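Local structure of ORC1-type DNA replication protein 2 (Aeropyrum pernix, 1W5T) at residues A31-R36 with I206-H211; I37-L42 with S77-K82; E310-R315 with Q335-A340; L316-T321 with D393-V398. The protein binds DNA and takes part in the regulation of DNA replication, and contains an N-terminal AAA+ ATPase domain and a C-terminal winged-helix domain. All blocks are in the same frame, centred on the assembly; numbering follows the deposited sequence.

Contact 1 (A31-R36 with I206-H211)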
loop_
_atom_site.group_PDB
_atom_site.type_symbol
_atom_site.label_atom_id
_atom_site.label_comp_id
_atom_site.label_asym_id
_atom_site.label_seq_id
_atom_site.Cartn_x
_atom_site.Cartn_y
_atom_site.Cartn_z
ATOM N N ALA A 31 11.114 10.537 0.422
ATOM C CA ALA A 31 10.221 11.693 0.381
ATOM C C ALA A 31 10.893 12.907 -0.228
ATOM O O ALA A 31 10.252 13.655 -0.947
ATOM C CB ALA A 31 9.696 12.039 1.774
ATOM N N GLU A 32 12.176 13.099 0.060
ATOM C CA GLU A 32 12.933 14.205 -0.541
ATOM C C GLU A 32 13.126 14.071 -2.032
ATOM O O GLU A 32 13.048 15.066 -2.745
ATOM C CB GLU A 32 14.298 14.301 0.059
ATOM C CG GLU A 32 14.254 14.206 1.550
ATOM C CD GLU A 32 14.386 15.536 2.229
ATOM O OE1 GLU A 32 13.512 16.413 1.982
ATOM O OE2 GLU A 32 15.346 15.669 3.038
ATOM N N ALA A 33 13.366 12.837 -2.480
ATOM C CA ALA A 33 13.624 12.536 -3.876
ATOM C C ALA A 33 12.399 12.801 -4.695
ATOM O O ALA A 33 12.511 13.396 -5.759
ATOM C CB ALA A 33 14.075 11.064 -4.067
ATOM N N LEU A 34 11.243 12.356 -4.185
ATOM C CA LEU A 34 9.954 12.566 -4.809
ATOM C C LEU A 34 9.606 14.036 -4.817
ATOM O O LEU A 34 9.125 14.555 -5.809
ATOM C CB LEU A 34 8.865 11.838 -4.039
ATOM C CG LEU A 34 8.438 10.462 -4.487
ATOM C CD1 LEU A 34 7.263 10.059 -3.599
ATOM C CD2 LEU A 34 8.037 10.459 -5.928
ATOM N N ALA A 35 9.809 14.694 -3.684
ATOM C CA ALA A 35 9.525 16.124 -3.601
ATOM C C ALA A 35 10.345 16.884 -4.633
ATOM O O ALA A 35 9.804 17.642 -5.415
ATOM C CB ALA A 35 9.797 16.629 -2.208
ATOM N N ARG A 36 11.642 16.608 -4.677
ATOM C CA ARG A 36 12.562 17.208 -5.657
ATOM C C ARG A 36 12.190 17.041 -7.128
ATOM O O ARG A 36 12.403 17.958 -7.907
ATOM C CB ARG A 36 13.992 16.728 -5.426
ATOM C CG ARG A 36 14.886 17.699 -4.671
ATOM C CD ARG A 36 14.547 19.219 -4.815
ATOM N NE ARG A 36 14.392 19.860 -3.488
ATOM C CZ ARG A 36 14.381 21.178 -3.244
ATOM N NH1 ARG A 36 14.507 22.062 -4.241
ATOM N NH2 ARG A 36 14.239 21.619 -1.986
ATOM N N ILE A 206 5.126 7.844 -16.536
ATOM C CA ILE A 206 5.575 7.776 -15.144
ATOM C C ILE A 206 7.073 7.900 -15.056
ATOM O O ILE A 206 7.796 7.024 -15.501
ATOM C CB ILE A 206 5.102 6.469 -14.441
ATOM C CG1 ILE A 206 3.599 6.314 -14.580
ATOM C CG2 ILE A 206 5.478 6.507 -12.960
ATOM C CD1 ILE A 206 3.071 4.999 -14.066
ATOM N N GLY A 207 7.543 8.997 -14.498
ATOM C CA GLY A 207 8.964 9.268 -14.526
ATOM C C GLY A 207 9.744 8.526 -13.465
ATOM O O GLY A 207 10.885 8.137 -13.691
ATOM N N PHE A 208 9.136 8.343 -12.304
ATOM C CA PHE A 208 9.822 7.785 -11.145
ATOM C C PHE A 208 8.882 6.871 -10.384
ATOM O O PHE A 208 7.757 7.253 -10.018
ATOM C CB PHE A 208 10.366 8.904 -10.270
ATOM C CG PHE A 208 11.337 8.454 -9.206
ATOM C CD1 PHE A 208 12.412 7.620 -9.517
ATOM C CD2 PHE A 208 11.180 8.867 -7.889
ATOM C CE1 PHE A 208 13.305 7.205 -8.520
ATOM C CE2 PHE A 208 12.087 8.477 -6.891
ATOM C CZ PHE A 208 13.140 7.644 -7.206
ATOM N N LYS A 209 9.360 5.653 -10.169
ATOM C CA LYS A 209 8.609 4.589 -9.536
ATOM C C LYS A 209 9.359 4.290 -8.262
ATOM O O LYS A 209 10.577 4.086 -8.266
ATOM C CB LYS A 209 8.532 3.347 -10.423
ATOM C CG LYS A 209 7.600 3.483 -11.564
ATOM C CD LYS A 209 7.988 2.569 -12.718
ATOM C CE LYS A 209 7.324 2.994 -14.013
ATOM N NZ LYS A 209 7.704 2.114 -15.136
ATOM N N LEU A 210 8.635 4.262 -7.165
ATOM C CA LEU A 210 9.248 4.034 -5.880
ATOM C C LEU A 210 8.604 2.834 -5.166
ATOM O O LEU A 210 7.391 2.827 -4.867
ATOM C CB LEU A 210 9.115 5.319 -5.043
ATOM C CG LEU A 210 10.007 5.484 -3.838
ATOM C CD1 LEU A 210 11.458 4.974 -4.123
ATOM C CD2 LEU A 210 10.004 6.976 -3.482
ATOM N N HIS A 211 9.410 1.817 -4.886
ATOM C CA HIS A 211 8.937 0.608 -4.244
ATOM C C HIS A 211 9.204 0.660 -2.737
ATOM O O HIS A 211 10.336 0.752 -2.295
ATOM C CB HIS A 211 9.614 -0.593 -4.907
ATOM C CG HIS A 211 9.342 -1.916 -4.248
ATOM N ND1 HIS A 211 10.334 -2.663 -3.650
ATOM C CD2 HIS A 211 8.204 -2.624 -4.097
ATOM C CE1 HIS A 211 9.813 -3.771 -3.160
ATOM N NE2 HIS A 211 8.518 -3.764 -3.406
#

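Contact 2 (I37-L42 with S77-K82)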
loop_
_atom_site.group_PDB
_atom_site.type_symbol
_atom_site.label_atom_id
_atom_site.label_comp_id
_atom_site.label_asym_id
_atom_site.label_seq_id
_atom_site.Cartn_x
_atom_site.Cartn_y
_atom_site.Cartn_z
ATOM N N ILE A 37 11.626 15.903 -7.525
ATOM C CA ILE A 37 11.247 15.765 -8.929
ATOM C C ILE A 37 10.185 16.756 -9.277
ATOM O O ILE A 37 10.284 17.427 -10.313
ATOM C CB ILE A 37 10.790 14.361 -9.235
ATOM C CG1 ILE A 37 12.015 13.467 -9.279
ATOM C CG2 ILE A 37 9.984 14.286 -10.565
ATOM C CD1 ILE A 37 11.732 12.147 -8.698
ATOM N N TYR A 38 9.199 16.896 -8.385
ATOM C CA TYR A 38 8.173 17.910 -8.593
ATOM C C TYR A 38 8.768 19.306 -8.569
ATOM O O TYR A 38 8.604 20.030 -9.549
ATOM C CB TYR A 38 7.043 17.767 -7.588
ATOM C CG TYR A 38 6.307 16.459 -7.721
ATOM C CD1 TYR A 38 6.425 15.486 -6.729
ATOM C CD2 TYR A 38 5.497 16.186 -8.838
ATOM C CE1 TYR A 38 5.757 14.248 -6.836
ATOM C CE2 TYR A 38 4.810 14.954 -8.957
ATOM C CZ TYR A 38 4.945 14.006 -7.947
ATOM O OH TYR A 38 4.283 12.841 -8.032
ATOM N N LEU A 39 9.444 19.668 -7.466
ATOM C CA LEU A 39 10.056 20.990 -7.287
ATOM C C LEU A 39 11.023 21.423 -8.398
ATOM O O LEU A 39 10.971 22.572 -8.833
ATOM C CB LEU A 39 10.809 21.037 -5.962
ATOM C CG LEU A 39 10.206 21.574 -4.646
ATOM C CD1 LEU A 39 8.781 22.098 -4.752
ATOM C CD2 LEU A 39 10.355 20.564 -3.547
ATOM N N ASN A 40 11.895 20.527 -8.854
ATOM C CA ASN A 40 12.791 20.801 -9.982
ATOM C C ASN A 40 12.084 21.404 -11.202
ATOM O O ASN A 40 12.581 22.356 -11.794
ATOM C CB ASN A 40 13.491 19.503 -10.462
ATOM C CG ASN A 40 14.579 19.046 -9.543
ATOM O OD1 ASN A 40 15.069 17.927 -9.688
ATOM N ND2 ASN A 40 14.986 19.896 -8.601
ATOM N N ARG A 41 10.978 20.774 -11.613
ATOM C CA ARG A 41 10.129 21.279 -12.698
ATOM C C ARG A 41 9.513 22.629 -12.283
ATOM O O ARG A 41 9.502 23.571 -13.049
ATOM C CB ARG A 41 9.056 20.242 -13.029
ATOM C CG ARG A 41 8.113 20.605 -14.152
ATOM C CD ARG A 41 8.327 19.883 -15.503
ATOM N NE ARG A 41 8.920 18.569 -15.437
ATOM C CZ ARG A 41 9.484 17.888 -16.420
ATOM N NH1 ARG A 41 9.924 16.675 -16.128
ATOM N NH2 ARG A 41 9.638 18.378 -17.659
ATOM N N LEU A 42 9.048 22.729 -11.040
ATOM C CA LEU A 42 8.285 23.891 -10.627
ATOM C C LEU A 42 9.156 25.110 -10.346
ATOM O O LEU A 42 8.799 26.203 -10.700
ATOM C CB LEU A 42 7.451 23.519 -9.412
ATOM C CG LEU A 42 6.148 24.177 -8.981
ATOM C CD1 LEU A 42 6.353 24.661 -7.551
ATOM C CD2 LEU A 42 5.629 25.255 -9.924
ATOM N N SER A 77 4.427 21.523 -1.231
ATOM C CA SER A 77 3.698 22.724 -0.844
ATOM C C SER A 77 4.491 23.683 0.072
ATOM O O SER A 77 4.533 24.896 -0.220
ATOM C CB SER A 77 2.383 22.329 -0.164
ATOM O OG SER A 77 1.400 23.330 -0.341
ATOM N N GLU A 78 5.098 23.185 1.164
ATOM C CA GLU A 78 5.915 24.090 1.989
ATOM C C GLU A 78 7.066 24.731 1.193
ATOM O O GLU A 78 7.249 25.962 1.250
ATOM C CB GLU A 78 6.468 23.500 3.298
ATOM C CG GLU A 78 5.991 22.128 3.733
ATOM C CD GLU A 78 6.611 21.652 5.078
ATOM O OE1 GLU A 78 7.536 22.335 5.594
ATOM O OE2 GLU A 78 6.164 20.575 5.600
ATOM N N ALA A 79 7.816 23.907 0.451
ATOM C CA ALA A 79 8.981 24.409 -0.291
ATOM C C ALA A 79 8.575 25.411 -1.394
ATOM O O ALA A 79 9.295 26.396 -1.654
ATOM C CB ALA A 79 9.802 23.280 -0.861
ATOM N N ALA A 80 7.424 25.185 -2.012
ATOM C CA ALA A 80 7.015 26.057 -3.093
ATOM C C ALA A 80 6.544 27.408 -2.541
ATOM O O ALA A 80 6.719 28.442 -3.188
ATOM C CB ALA A 80 5.942 25.405 -3.978
ATOM N N ALA A 81 5.975 27.388 -1.336
ATOM C CA ALA A 81 5.569 28.614 -0.687
ATOM C C ALA A 81 6.745 29.507 -0.293
ATOM O O ALA A 81 6.612 30.721 -0.348
ATOM C CB ALA A 81 4.654 28.336 0.519
ATOM N N LYS A 82 7.882 28.937 0.108
ATOM C CA LYS A 82 9.076 29.762 0.369
ATOM C C LYS A 82 9.434 30.638 -0.841
ATOM O O LYS A 82 9.947 31.727 -0.686
ATOM C CB LYS A 82 10.278 28.900 0.770
ATOM C CG LYS A 82 10.304 28.517 2.257
ATOM C CD LYS A 82 10.887 27.107 2.445
ATOM C CE LYS A 82 12.220 27.139 3.186
ATOM N NZ LYS A 82 12.137 26.465 4.531
#

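Contact 3 (E310-R315 with Q335-A340)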
loop_
_atom_site.group_PDB
_atom_site.type_symbol
_atom_site.label_atom_id
_atom_site.label_comp_id
_atom_site.label_asym_id
_atom_site.label_seq_id
_atom_site.Cartn_x
_atom_site.Cartn_y
_atom_site.Cartn_z
ATOM N N GLU A 310 -3.865 -24.113 -7.715
ATOM C CA GLU A 310 -2.974 -23.249 -6.938
ATOM C C GLU A 310 -3.289 -23.331 -5.455
ATOM O O GLU A 310 -2.389 -23.423 -4.642
ATOM C CB GLU A 310 -3.045 -21.798 -7.388
ATOM C CG GLU A 310 -3.523 -21.620 -8.810
ATOM C CD GLU A 310 -2.926 -20.417 -9.495
ATOM O OE1 GLU A 310 -3.663 -19.783 -10.253
ATOM O OE2 GLU A 310 -1.736 -20.117 -9.286
ATOM N N LEU A 311 -4.570 -23.312 -5.125
ATOM C CA LEU A 311 -5.040 -23.335 -3.751
ATOM C C LEU A 311 -4.646 -24.648 -3.041
ATOM O O LEU A 311 -4.271 -24.646 -1.867
ATOM C CB LEU A 311 -6.564 -23.151 -3.754
ATOM C CG LEU A 311 -7.318 -21.836 -3.499
ATOM C CD1 LEU A 311 -6.447 -20.613 -3.510
ATOM C CD2 LEU A 311 -8.507 -21.660 -4.466
ATOM N N ILE A 312 -4.742 -25.768 -3.759
ATOM C CA ILE A 312 -4.271 -27.050 -3.240
ATOM C C ILE A 312 -2.749 -27.046 -2.914
ATOM O O ILE A 312 -2.320 -27.565 -1.893
ATOM C CB ILE A 312 -4.666 -28.234 -4.193
ATOM C CG1 ILE A 312 -6.163 -28.480 -4.137
ATOM C CG2 ILE A 312 -3.998 -29.522 -3.777
ATOM C CD1 ILE A 312 -6.724 -28.878 -5.474
ATOM N N ILE A 313 -1.966 -26.449 -3.786
ATOM C CA ILE A 313 -0.522 -26.346 -3.621
ATOM C C ILE A 313 -0.145 -25.393 -2.492
ATOM O O ILE A 313 0.738 -25.715 -1.646
ATOM C CB ILE A 313 0.140 -25.929 -4.939
ATOM C CG1 ILE A 313 -0.221 -26.955 -6.036
ATOM C CG2 ILE A 313 1.647 -25.807 -4.734
ATOM C CD1 ILE A 313 0.002 -26.453 -7.519
ATOM N N LEU A 314 -0.823 -24.249 -2.453
ATOM C CA LEU A 314 -0.670 -23.325 -1.335
ATOM C C LEU A 314 -0.935 -24.010 0.021
ATOM O O LEU A 314 -0.160 -23.877 0.970
ATOM C CB LEU A 314 -1.548 -22.076 -1.508
ATOM C CG LEU A 314 -1.357 -20.963 -0.465
ATOM C CD1 LEU A 314 0.115 -20.581 -0.369
ATOM C CD2 LEU A 314 -2.192 -19.697 -0.802
ATOM N N ARG A 315 -2.036 -24.741 0.088
ATOM C CA ARG A 315 -2.394 -25.482 1.284
ATOM C C ARG A 315 -1.284 -26.442 1.718
ATOM O O ARG A 315 -0.914 -26.488 2.885
ATOM C CB ARG A 315 -3.701 -26.253 1.071
ATOM C CG ARG A 315 -4.347 -26.650 2.380
ATOM C CD ARG A 315 -4.813 -28.065 2.435
ATOM N NE ARG A 315 -5.866 -28.239 3.438
ATOM C CZ ARG A 315 -5.697 -28.849 4.614
ATOM N NH1 ARG A 315 -6.717 -28.966 5.446
ATOM N NH2 ARG A 315 -4.513 -29.354 4.966
ATOM N N GLN A 335 4.795 -34.949 -5.137
ATOM C CA GLN A 335 4.240 -36.215 -4.621
ATOM C C GLN A 335 2.957 -35.966 -3.826
ATOM O O GLN A 335 1.897 -36.506 -4.157
ATOM C CB GLN A 335 5.251 -36.925 -3.733
ATOM C CG GLN A 335 5.473 -38.378 -4.051
ATOM C CD GLN A 335 6.755 -38.901 -3.401
ATOM O OE1 GLN A 335 6.763 -39.993 -2.800
ATOM N NE2 GLN A 335 7.843 -38.117 -3.505
ATOM N N ARG A 336 3.070 -35.129 -2.794
ATOM C CA ARG A 336 1.926 -34.725 -1.978
ATOM C C ARG A 336 0.796 -34.064 -2.767
ATOM O O ARG A 336 -0.362 -34.191 -2.412
ATOM C CB ARG A 336 2.379 -33.783 -0.869
ATOM C CG ARG A 336 3.157 -34.464 0.251
ATOM C CD ARG A 336 3.531 -33.522 1.365
ATOM N NE ARG A 336 4.468 -34.141 2.287
ATOM C CZ ARG A 336 4.930 -33.570 3.400
ATOM N NH1 ARG A 336 5.785 -34.246 4.166
ATOM N NH2 ARG A 336 4.559 -32.333 3.748
ATOM N N TYR A 337 1.145 -33.339 -3.825
ATOM C CA TYR A 337 0.166 -32.657 -4.653
ATOM C C TYR A 337 -0.676 -33.678 -5.407
ATOM O O TYR A 337 -1.907 -33.566 -5.430
ATOM C CB TYR A 337 0.850 -31.692 -5.641
ATOM C CG TYR A 337 -0.080 -31.264 -6.749
ATOM C CD1 TYR A 337 -1.148 -30.416 -6.489
ATOM C CD2 TYR A 337 0.077 -31.749 -8.044
ATOM C CE1 TYR A 337 -2.010 -30.037 -7.476
ATOM C CE2 TYR A 337 -0.800 -31.386 -9.048
ATOM C CZ TYR A 337 -1.842 -30.520 -8.754
ATOM O OH TYR A 337 -2.703 -30.124 -9.757
ATOM N N GLU A 338 0.001 -34.644 -6.032
ATOM C CA GLU A 338 -0.670 -35.739 -6.741
ATOM C C GLU A 338 -1.517 -36.554 -5.768
ATOM O O GLU A 338 -2.712 -36.755 -5.996
ATOM C CB GLU A 338 0.345 -36.636 -7.464
ATOM C CG GLU A 338 0.931 -36.005 -8.727
ATOM C CD GLU A 338 2.149 -36.754 -9.242
ATOM O OE1 GLU A 338 2.343 -36.819 -10.469
ATOM O OE2 GLU A 338 2.910 -37.281 -8.415
ATOM N N ASP A 339 -0.882 -36.982 -4.679
ATOM C CA ASP A 339 -1.548 -37.635 -3.563
ATOM C C ASP A 339 -2.793 -36.813 -3.147
ATOM O O ASP A 339 -3.911 -37.351 -3.122
ATOM C CB ASP A 339 -0.589 -37.800 -2.343
ATOM C CG ASP A 339 0.461 -38.958 -2.498
ATOM O OD1 ASP A 339 0.363 -39.801 -3.415
ATOM O OD2 ASP A 339 1.441 -39.096 -1.712
ATOM N N ALA A 340 -2.606 -35.520 -2.849
ATOM C CA ALA A 340 -3.684 -34.700 -2.285
ATOM C C ALA A 340 -4.857 -34.393 -3.215
ATOM O O ALA A 340 -5.999 -34.395 -2.757
ATOM C CB ALA A 340 -3.152 -33.421 -1.675
#

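Contact 4 (L316-T321 with D393-V398)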
loop_
_atom_site.group_PDB
_atom_site.type_symbol
_atom_site.label_atom_id
_atom_site.label_comp_id
_atom_site.label_asym_id
_atom_site.label_seq_id
_atom_site.Cartn_x
_atom_site.Cartn_y
_atom_site.Cartn_z
ATOM N N LEU A 316 -0.734 -27.170 0.758
ATOM C CA LEU A 316 0.254 -28.175 1.068
ATOM C C LEU A 316 1.544 -27.545 1.582
ATOM O O LEU A 316 2.142 -28.025 2.545
ATOM C CB LEU A 316 0.520 -29.054 -0.152
ATOM C CG LEU A 316 -0.554 -30.048 -0.587
ATOM C CD1 LEU A 316 -0.277 -30.423 -2.014
ATOM C CD2 LEU A 316 -0.620 -31.306 0.313
ATOM N N ILE A 317 1.958 -26.450 0.935
ATOM C CA ILE A 317 3.121 -25.689 1.362
ATOM C C ILE A 317 2.872 -25.145 2.764
ATOM O O ILE A 317 3.755 -25.185 3.598
ATOM C CB ILE A 317 3.422 -24.586 0.356
ATOM C CG1 ILE A 317 3.968 -25.204 -0.937
ATOM C CG2 ILE A 317 4.370 -23.540 0.942
ATOM C CD1 ILE A 317 4.463 -24.216 -2.018
ATOM N N ALA A 318 1.665 -24.669 3.029
ATOM C CA ALA A 318 1.294 -24.199 4.382
ATOM C C ALA A 318 1.366 -25.295 5.440
ATOM O O ALA A 318 2.001 -25.103 6.451
ATOM C CB ALA A 318 -0.078 -23.557 4.397
ATOM N N GLU A 319 0.747 -26.450 5.218
ATOM C CA GLU A 319 0.860 -27.520 6.223
ATOM C C GLU A 319 2.279 -28.045 6.495
ATOM O O GLU A 319 2.576 -28.434 7.598
ATOM C CB GLU A 319 -0.106 -28.673 5.955
ATOM C CG GLU A 319 0.156 -29.449 4.694
ATOM C CD GLU A 319 -1.007 -30.359 4.337
ATOM O OE1 GLU A 319 -0.765 -31.537 3.990
ATOM O OE2 GLU A 319 -2.170 -29.899 4.394
ATOM N N ALA A 320 3.148 -28.039 5.494
ATOM C CA ALA A 320 4.534 -28.417 5.709
ATOM C C ALA A 320 5.208 -27.442 6.685
ATOM O O ALA A 320 6.171 -27.807 7.380
ATOM C CB ALA A 320 5.278 -28.468 4.397
ATOM N N THR A 321 4.672 -26.223 6.755
ATOM C CA THR A 321 5.215 -25.177 7.613
ATOM C C THR A 321 4.712 -25.322 9.047
ATOM O O THR A 321 5.497 -25.257 9.993
ATOM C CB THR A 321 4.860 -23.800 7.018
ATOM O OG1 THR A 321 5.473 -23.684 5.723
ATOM C CG2 THR A 321 5.477 -22.685 7.824
ATOM N N ASP A 393 -2.261 -21.598 9.946
ATOM C CA ASP A 393 -3.549 -22.266 10.216
ATOM C C ASP A 393 -4.785 -21.445 9.809
ATOM O O ASP A 393 -5.809 -22.016 9.388
ATOM C CB ASP A 393 -3.645 -22.783 11.669
ATOM C CG ASP A 393 -3.324 -21.714 12.704
ATOM O OD1 ASP A 393 -3.045 -22.090 13.872
ATOM O OD2 ASP A 393 -3.330 -20.481 12.448
ATOM N N ARG A 394 -4.684 -20.120 9.937
ATOM C CA ARG A 394 -5.734 -19.211 9.472
ATOM C C ARG A 394 -5.876 -19.365 7.948
ATOM O O ARG A 394 -6.995 -19.460 7.427
ATOM C CB ARG A 394 -5.416 -17.751 9.833
ATOM C CG ARG A 394 -5.964 -17.242 11.190
ATOM C CD ARG A 394 -7.272 -16.397 11.124
ATOM N NE ARG A 394 -7.623 -15.902 9.779
ATOM C CZ ARG A 394 -8.868 -15.809 9.278
ATOM N NH1 ARG A 394 -9.924 -16.182 10.001
ATOM N NH2 ARG A 394 -9.053 -15.330 8.046
ATOM N N LEU A 395 -4.735 -19.425 7.254
ATOM C CA LEU A 395 -4.680 -19.618 5.795
ATOM C C LEU A 395 -5.222 -20.983 5.312
ATOM O O LEU A 395 -6.099 -21.020 4.438
ATOM C CB LEU A 395 -3.261 -19.369 5.265
ATOM C CG LEU A 395 -2.999 -19.512 3.759
ATOM C CD1 LEU A 395 -3.727 -18.454 2.979
ATOM C CD2 LEU A 395 -1.507 -19.425 3.460
ATOM N N ILE A 396 -4.706 -22.085 5.870
ATOM C CA ILE A 396 -5.269 -23.430 5.622
ATOM C C ILE A 396 -6.807 -23.399 5.710
ATOM O O ILE A 396 -7.493 -23.832 4.797
ATOM C CB ILE A 396 -4.695 -24.490 6.605
ATOM C CG1 ILE A 396 -3.274 -24.876 6.229
ATOM C CG2 ILE A 396 -5.551 -25.764 6.639
ATOM C CD1 ILE A 396 -2.458 -25.363 7.389
ATOM N N GLU A 397 -7.329 -22.870 6.805
ATOM C CA GLU A 397 -8.758 -22.693 6.976
ATOM C C GLU A 397 -9.372 -21.980 5.763
ATOM O O GLU A 397 -10.200 -22.566 5.068
ATOM C CB GLU A 397 -9.018 -21.864 8.237
ATOM C CG GLU A 397 -9.303 -22.664 9.498
ATOM C CD GLU A 397 -10.404 -22.027 10.356
ATOM O OE1 GLU A 397 -10.075 -21.462 11.439
ATOM O OE2 GLU A 397 -11.598 -22.081 9.943
ATOM N N VAL A 398 -8.953 -20.733 5.508
ATOM C CA VAL A 398 -9.504 -19.898 4.428
ATOM C C VAL A 398 -9.466 -20.642 3.100
ATOM O O VAL A 398 -10.469 -20.741 2.373
ATOM C CB VAL A 398 -8.735 -18.547 4.289
ATOM C CG1 VAL A 398 -9.290 -17.699 3.158
ATOM C CG2 VAL A 398 -8.794 -17.741 5.567
#

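Contact 1 (A31-R36 with I206-H211)
Leu34 reaches from helix 28-43 to two side chains of strand 206-212, and the parts of its branched end divide the work. CD2 meets CD2 of Phe208 at 4.0 Å, arriving at the edge of the ring and near its plane. The branch carbon and the other methyl serve Leu210: CG of Leu34 lies 4.0 Å from CD2 of Leu210, and CD1 of Leu34 is 4.1 Å from that same methyl. Phe208 and Leu210, two residues apart on the strand, both direct their side chains at the helix. In each, CG is turned anti to the backbone N (chi1 -168° in Phe208, -162° in Leu210), which extends the ring and the isobutyl group toward the helix.

The strand is an outermost one of the parallel five-stranded sheet of the AAA+ domain, paired with strand 51-56, and the helix packs on the sheet running nearly antiparallel to this strand, at 169°. Leu34 also touches Asn52 and Ile54 of the neighbouring strand, and Thr72 of helix 65-82. Ala33 adds a smaller contact, its CB approaching CE2 of Phe208 obliquely at 4.3 Å. On the opposite face of the strand, Lys209 forms a salt bridge with Glu203.

Contact 2 (I37-L42 with S77-K82)
Ala79 and Ala80 present their methyl groups to Leu39 and Leu42, two leucines on the facing helix. Just before them on the second helix, Ser77 turns away from this interface, and its OG is hydrogen-bonded to the carbonyl O of Val87 at the start of a sheet strand. Ala79 comes next: its CB lies 3.9 Å from CD2 of Leu39, with CG and CD1 of that leucine only slightly farther off, so the one methyl rests against the whole branched end. Helix 65-82 is the helix that follows the P-loop in the AAA+ fold, and here its C-terminal part runs beside helix 28-43, with the axes of the two segments 10.5 Å apart and inclined at -24°.

At Ala80 the two backbones come nearest, its CA standing 7.2 Å from CA of Leu39. The CB of Ala80 takes CD1 of Leu42 at 3.7 Å, and CD1 of Leu39 more loosely at 4.4 Å. Leu42 makes its approach with CG anti to the backbone N (chi1 -154°), which carries the branch across to the alanine. Ala80 also touches Val87, and Leu42 touches Tyr139 and Leu85.

Contact 3 (E310-R315 with Q335-A340)
Tyr337 brings its ring to Ile312 and Ile313, joining two helices of the winged-helix domain, 308-322 and 330-345. The ring's CD1 corner is the meeting point for both isoleucines, which come to it from opposite sides of the ring plane and in different ways. Ile313 crosses the tyrosine side chain obliquely and brings its CG1 to 3.6 Å from Tyr337 CD1 and 3.8 Å from CE1, while the terminal CD1 of Ile313 follows along the same side of the ring to 4.1 Å from Tyr337 CE1. Ile312 instead stands at about a right angle to the tyrosine and offers its other branch, CG2, which is 4.0 Å from Tyr337 CD1.

The ring is carried over to the isoleucines because Tyr337 CG is anti to the backbone N (chi1 164°). At its far end the hydroxyl is hydrogen-bonded to ND1 of His309 and to the backbone N of Arg350, so the ring is fixed by polar contacts at its tip as well as by the methyl and methylene groups near CD1 and CE1. The ring of Tyr355 meets it too, the two planes inclined at about 35°, and Ile313 also touches Tyr355, Tyr358 and Leu362 of helix 352-364. An alanine in place of Tyr337 would be likely to open a gap beside the two isoleucines and leave His309 ND1 and the Arg350 amide without their shared hydroxyl partner. Where the two backbones are closest, Ile313 CA and Tyr337 CA lie 6.4 Å apart.

Contact 4 (L316-T321 with D393-V398)
Ala318 and Ile396 form the centre of the apolar part of this contact, where two helices pass at a closest axis distance of 9.5 Å. The CB of Ala318 meets CG1 of Ile396 at 3.9 Å, and CD2 of Leu395 reaches the same methyl at a looser 4.5 Å. The small alanine lets the backbones come near, its CA 6.7 Å from that of Ile396. With CG1 beside the backbone N and anti to the carbonyl carbon (chi1 -75°), Ile396 carries its CD1 on past the alanine to the backbone of Glu319, 4.0 Å from its N.

The polar groups act within a helix or beside the interface. Thr321 OG1 returns a bond of 3.1 Å to the carbonyl O of Ile317, tilted 24° from the carbonyl plane. The carboxylate of Glu319 is engaged by Arg315, on the same helix, in a salt bridge. In helix 392-408, Asp393 OD2 accepts a weak bond from the N of Arg394.

Helix 308-322 belongs to the winged-helix domain, and Leu386 of its sheet touches both Ala318 and Leu395. Between the segments the chemistry is purely van der Waals, which implies that shape, rather than polar pairing, sets how the roughly antiparallel helices fit.

The four contacts fall into two groups in separate domains, on opposite sides of the chain's centre. Contacts 1 and 2, with centres 13 Å apart, share helix 28-43 in the AAA+ domain: its first part faces edge strand 206-212, and its later part faces helix 65-82. Contact 2 is nested within the chain loop closed by contact 1, and Ile37 CD1 touches Phe208 CD2 between them. Contacts 3 and 4 come later in sequence, 11 Å apart, and share helix 308-322; their segments alternate along the chain. Between the groups the centres are 38 to 54 Å apart, so each pair knits together its own domain without bridging the ATPase and winged-helix domains.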